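Local coordinates for protein uronate isomerase (Caulobacter crescentus, PDB 2Q01) that catalyses the interconversion of D-glucuronate with D-fructuronate, and of D-galacturonate with D-tagaturonate, in pentose and glucuronate metabolism, at residues H309-N317 and R326-T336. Numbering follows the deposited sequence.
Sequences HPGSHRNHN and RDKGADIPMRT
N315 and R326 meet at about a right angle: the amide plane stands 85° from the guanidinium, and ND2 sits over the centre of that group, 3.3 Å from R326 CZ. With chi3 bent to 138°, the R326 chain curls past the amide, CG lying 3.4 Å from N315 OD1, while NH2 goes on to a salt bridge with E208. Replacing R326 by an alanine would probably cost E208 this ion pair and leave the N315 amide without the guanidinium face beneath ND2. D331 suits its place because a short carboxylate can serve the turning backbone opposite. Its CG lies anti to the carbonyl carbon (chi1 -50°), and OD1 accepts an almost straight bond, 2.9 Å, from N315 N, on its anti side and tilted out of the carboxylate plane; OD2 probably accepts from a water and makes a long salt bridge with R314 NH1. I332 lays CG1 over one face of the H316 ring, 4.2 Å from its centroid, a CH-pi contact; H316 ND1 bonds Y378 of the second subunit. In one of its two modelled conformers M334 crosses H313 at about a right angle. G311 is fitting where a CB would collide with T336 OG1, and its O accepts from M334 N at 2.7 Å. The H313–I332 hydrogen-bonded pair and the S312–P333 non-hydrogen-bonded pair make a two-stranded antiparallel sheet. This excursion follows strand 305-308, a parallel strand of the TIM-barrel fold of the metallo-dependent hydrolase superfamily, carries helix 318-323 between its arms, and is flanked by helix 67-74 and the second subunit.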
loop_
_atom_site.group_PDB
_atom_site.type_symbol
_atom_site.label_atom_id
_atom_site.label_comp_id
_atom_site.label_asym_id
_atom_site.label_seq_id
_atom_site.Cartn_x
_atom_site.Cartn_y
_atom_site.Cartn_z
ATOM N N HIS B 309 -8.978 -15.730 9.603
ATOM C CA HIS B 309 -7.554 -15.417 9.478
ATOM C C HIS B 309 -6.983 -15.960 8.157
ATOM O O HIS B 309 -6.272 -16.970 8.166
ATOM C CB HIS B 309 -6.785 -16.086 10.621
ATOM C CG HIS B 309 -6.829 -15.339 11.915
ATOM N ND1 HIS B 309 -7.677 -15.685 12.943
ATOM C CD2 HIS B 309 -6.110 -14.282 12.360
ATOM C CE1 HIS B 309 -7.489 -14.866 13.962
ATOM N NE2 HIS B 309 -6.543 -14.005 13.634
ATOM N N PRO B 310 -7.279 -15.309 7.016
ATOM C CA PRO B 310 -6.822 -15.922 5.778
ATOM C C PRO B 310 -5.488 -15.390 5.236
ATOM O O PRO B 310 -4.995 -14.348 5.683
ATOM C CB PRO B 310 -7.945 -15.569 4.804
ATOM C CG PRO B 310 -8.458 -14.229 5.303
ATOM C CD PRO B 310 -8.033 -14.071 6.744
ATOM N N GLY B 311 -4.917 -16.124 4.282
ATOM C CA GLY B 311 -3.887 -15.582 3.403
ATOM C C GLY B 311 -2.455 -15.922 3.741
ATOM O O GLY B 311 -1.534 -15.213 3.325
ATOM N N SER B 312 -2.259 -17.002 4.486
ATOM C CA SER B 312 -0.917 -17.450 4.814
ATOM C C SER B 312 -0.490 -18.641 3.951
ATOM O O SER B 312 -1.173 -19.664 3.908
ATOM C CB SER B 312 -0.826 -17.793 6.300
ATOM O OG SER B 312 0.499 -18.129 6.656
ATOM N N HIS B 313 0.630 -18.475 3.249
ATOM C CA HIS B 313 1.300 -19.563 2.546
ATOM C C HIS B 313 2.111 -20.330 3.572
ATOM O O HIS B 313 3.274 -20.008 3.816
ATOM C CB HIS B 313 2.244 -19.002 1.487
ATOM C CG HIS B 313 2.707 -20.008 0.483
ATOM N ND1 HIS B 313 3.494 -21.087 0.817
ATOM C CD2 HIS B 313 2.515 -20.082 -0.855
ATOM C CE1 HIS B 313 3.748 -21.796 -0.267
ATOM N NE2 HIS B 313 3.170 -21.204 -1.297
ATOM N N ARG B 314 1.498 -21.344 4.167
ATOM C CA ARG B 314 2.141 -22.093 5.235
ATOM C C ARG B 314 3.183 -23.050 4.692
ATOM O O ARG B 314 3.034 -23.570 3.584
ATOM C CB ARG B 314 1.102 -22.822 6.096
ATOM C CG ARG B 314 0.112 -21.864 6.745
ATOM C CD ARG B 314 -0.710 -22.503 7.845
ATOM N NE ARG B 314 -1.789 -21.613 8.280
ATOM C CZ ARG B 314 -1.666 -20.659 9.203
ATOM N NH1 ARG B 314 -0.505 -20.456 9.817
ATOM N NH2 ARG B 314 -2.713 -19.904 9.516
ATOM N N ASN B 315 4.247 -23.238 5.475
ATOM C CA ASN B 315 5.314 -24.198 5.204
ATOM C C ASN B 315 6.005 -23.956 3.870
ATOM O O ASN B 315 6.199 -24.879 3.077
ATOM C CB ASN B 315 4.793 -25.641 5.330
ATOM C CG ASN B 315 4.052 -25.881 6.633
ATOM O OD1 ASN B 315 4.534 -25.528 7.712
ATOM N ND2 ASN B 315 2.870 -26.475 6.540
ATOM N N HIS B 316 6.370 -22.697 3.644
ATOM C CA HIS B 316 6.998 -22.242 2.405
ATOM C C HIS B 316 8.371 -22.882 2.183
ATOM O O HIS B 316 8.740 -23.189 1.051
ATOM C CB HIS B 316 7.109 -20.720 2.431
ATOM C CG HIS B 316 7.481 -20.111 1.122
ATOM N ND1 HIS B 316 8.788 -19.875 0.755
ATOM C CD2 HIS B 316 6.716 -19.682 0.093
ATOM C CE1 HIS B 316 8.813 -19.324 -0.447
ATOM N NE2 HIS B 316 7.568 -19.196 -0.870
ATOM N N ASN B 317 9.113 -23.081 3.271
ATOM C CA ASN B 317 10.367 -23.822 3.241
ATOM C C ASN B 317 10.036 -25.306 3.304
ATOM O O ASN B 317 9.601 -25.811 4.347
ATOM C CB ASN B 317 11.250 -23.410 4.423
ATOM C CG ASN B 317 12.733 -23.687 4.197
ATOM O OD1 ASN B 317 13.571 -22.831 4.472
ATOM N ND2 ASN B 317 13.065 -24.883 3.720
ATOM N N ARG B 326 5.788 -28.072 11.114
ATOM C CA ARG B 326 4.978 -26.853 11.068
ATOM C C ARG B 326 5.418 -25.781 12.070
ATOM O O ARG B 326 6.158 -26.072 13.018
ATOM C CB ARG B 326 3.500 -27.197 11.268
ATOM C CG ARG B 326 2.736 -27.393 9.966
ATOM C CD ARG B 326 1.244 -27.462 10.218
ATOM N NE ARG B 326 0.466 -26.719 9.225
ATOM C CZ ARG B 326 -0.000 -27.226 8.086
ATOM N NH1 ARG B 326 -0.701 -26.462 7.256
ATOM N NH2 ARG B 326 0.233 -28.493 7.769
ATOM N N ASP B 327 4.956 -24.548 11.833
ATOM C CA ASP B 327 5.179 -23.371 12.702
ATOM C C ASP B 327 6.646 -23.053 13.023
ATOM O O ASP B 327 6.980 -22.706 14.159
ATOM C CB ASP B 327 4.357 -23.481 13.997
ATOM C CG ASP B 327 2.864 -23.345 13.758
ATOM O OD1 ASP B 327 2.111 -24.231 14.215
ATOM O OD2 ASP B 327 2.445 -22.355 13.116
ATOM N N LYS B 328 7.516 -23.177 12.025
ATOM C CA LYS B 328 8.945 -22.944 12.231
ATOM C C LYS B 328 9.417 -21.631 11.600
ATOM O O LYS B 328 10.604 -21.452 11.321
ATOM C CB LYS B 328 9.776 -24.142 11.740
ATOM C CG LYS B 328 9.454 -25.474 12.438
ATOM C CD LYS B 328 9.678 -25.411 13.952
ATOM C CE LYS B 328 9.133 -26.652 14.643
ATOM N NZ LYS B 328 9.058 -26.493 16.122
ATOM N N GLY B 329 8.476 -20.714 11.394
ATOM C CA GLY B 329 8.787 -19.381 10.900
ATOM C C GLY B 329 8.946 -19.277 9.399
ATOM O O GLY B 329 9.609 -18.372 8.900
ATOM N N ALA B 330 8.337 -20.200 8.667
ATOM C CA ALA B 330 8.401 -20.157 7.213
ATOM C C ALA B 330 7.021 -20.017 6.585
ATOM O O ALA B 330 6.790 -20.519 5.495
ATOM C CB ALA B 330 9.120 -21.377 6.681
ATOM N N ASP B 331 6.110 -19.331 7.276
ATOM C CA ASP B 331 4.772 -19.049 6.744
ATOM C C ASP B 331 4.712 -17.602 6.256
ATOM O O ASP B 331 4.759 -16.665 7.051
ATOM C CB ASP B 331 3.680 -19.320 7.789
ATOM C CG ASP B 331 3.815 -20.695 8.456
ATOM O OD1 ASP B 331 4.391 -21.626 7.853
ATOM O OD2 ASP B 331 3.334 -20.844 9.597
ATOM N N ILE B 332 4.614 -17.444 4.937
ATOM C CA ILE B 332 4.733 -16.152 4.270
ATOM C C ILE B 332 3.341 -15.677 3.839
ATOM O O ILE B 332 2.554 -16.473 3.345
ATOM C CB ILE B 332 5.684 -16.256 3.023
ATOM C CG1 ILE B 332 6.960 -17.059 3.334
ATOM C CG2 ILE B 332 6.038 -14.883 2.461
ATOM C CD1 ILE B 332 7.901 -16.456 4.409
ATOM N N PRO B 333 3.011 -14.389 4.066
ATOM C CA PRO B 333 1.731 -13.841 3.602
ATOM C C PRO B 333 1.540 -13.878 2.092
ATOM O O PRO B 333 2.508 -13.815 1.334
ATOM C CB PRO B 333 1.790 -12.383 4.058
ATOM C CG PRO B 333 2.738 -12.373 5.179
ATOM C CD PRO B 333 3.777 -13.382 4.821
ATOM N N MET B 334 0.281 -13.980 1.683
ATOM C CA MET B 334 -0.107 -13.967 0.275
ATOM C C MET B 334 -1.010 -12.777 0.010
ATOM O O MET B 334 -1.654 -12.268 0.935
ATOM C CB MET B 334 -0.887 -15.232 -0.078
ATOM C CG MET B 334 -0.105 -16.514 -0.012
ATOM S SD MET B 334 -1.070 -17.908 -0.613
ATOM C CE MET B 334 -2.201 -18.177 0.742
ATOM N N ARG B 335 -1.061 -12.355 -1.250
ATOM C CA ARG B 335 -2.021 -11.372 -1.723
ATOM C C ARG B 335 -3.417 -11.970 -1.512
ATOM O O ARG B 335 -3.685 -13.088 -1.947
ATOM C CB ARG B 335 -1.736 -11.079 -3.197
ATOM C CG ARG B 335 -2.811 -10.323 -3.965
ATOM C CD ARG B 335 -2.301 -9.942 -5.350
ATOM N NE ARG B 335 -1.586 -11.046 -5.992
ATOM C CZ ARG B 335 -0.696 -10.912 -6.973
ATOM N NH1 ARG B 335 -0.389 -9.711 -7.453
ATOM N NH2 ARG B 335 -0.108 -11.988 -7.476
ATOM N N THR B 336 -4.279 -11.235 -0.808
ATOM C CA THR B 336 -5.585 -11.746 -0.381
ATOM C C THR B 336 -6.756 -10.906 -0.911
ATOM O O THR B 336 -6.646 -9.688 -1.047
ATOM C CB THR B 336 -5.642 -11.868 1.161
ATOM O OG1 THR B 336 -4.433 -12.481 1.627
ATOM C CG2 THR B 336 -6.824 -12.717 1.623
HETATM O O HOH W 1 -4.496 -12.052 4.281
HETATM O O HOH W 2 3.035 -23.731 9.603
#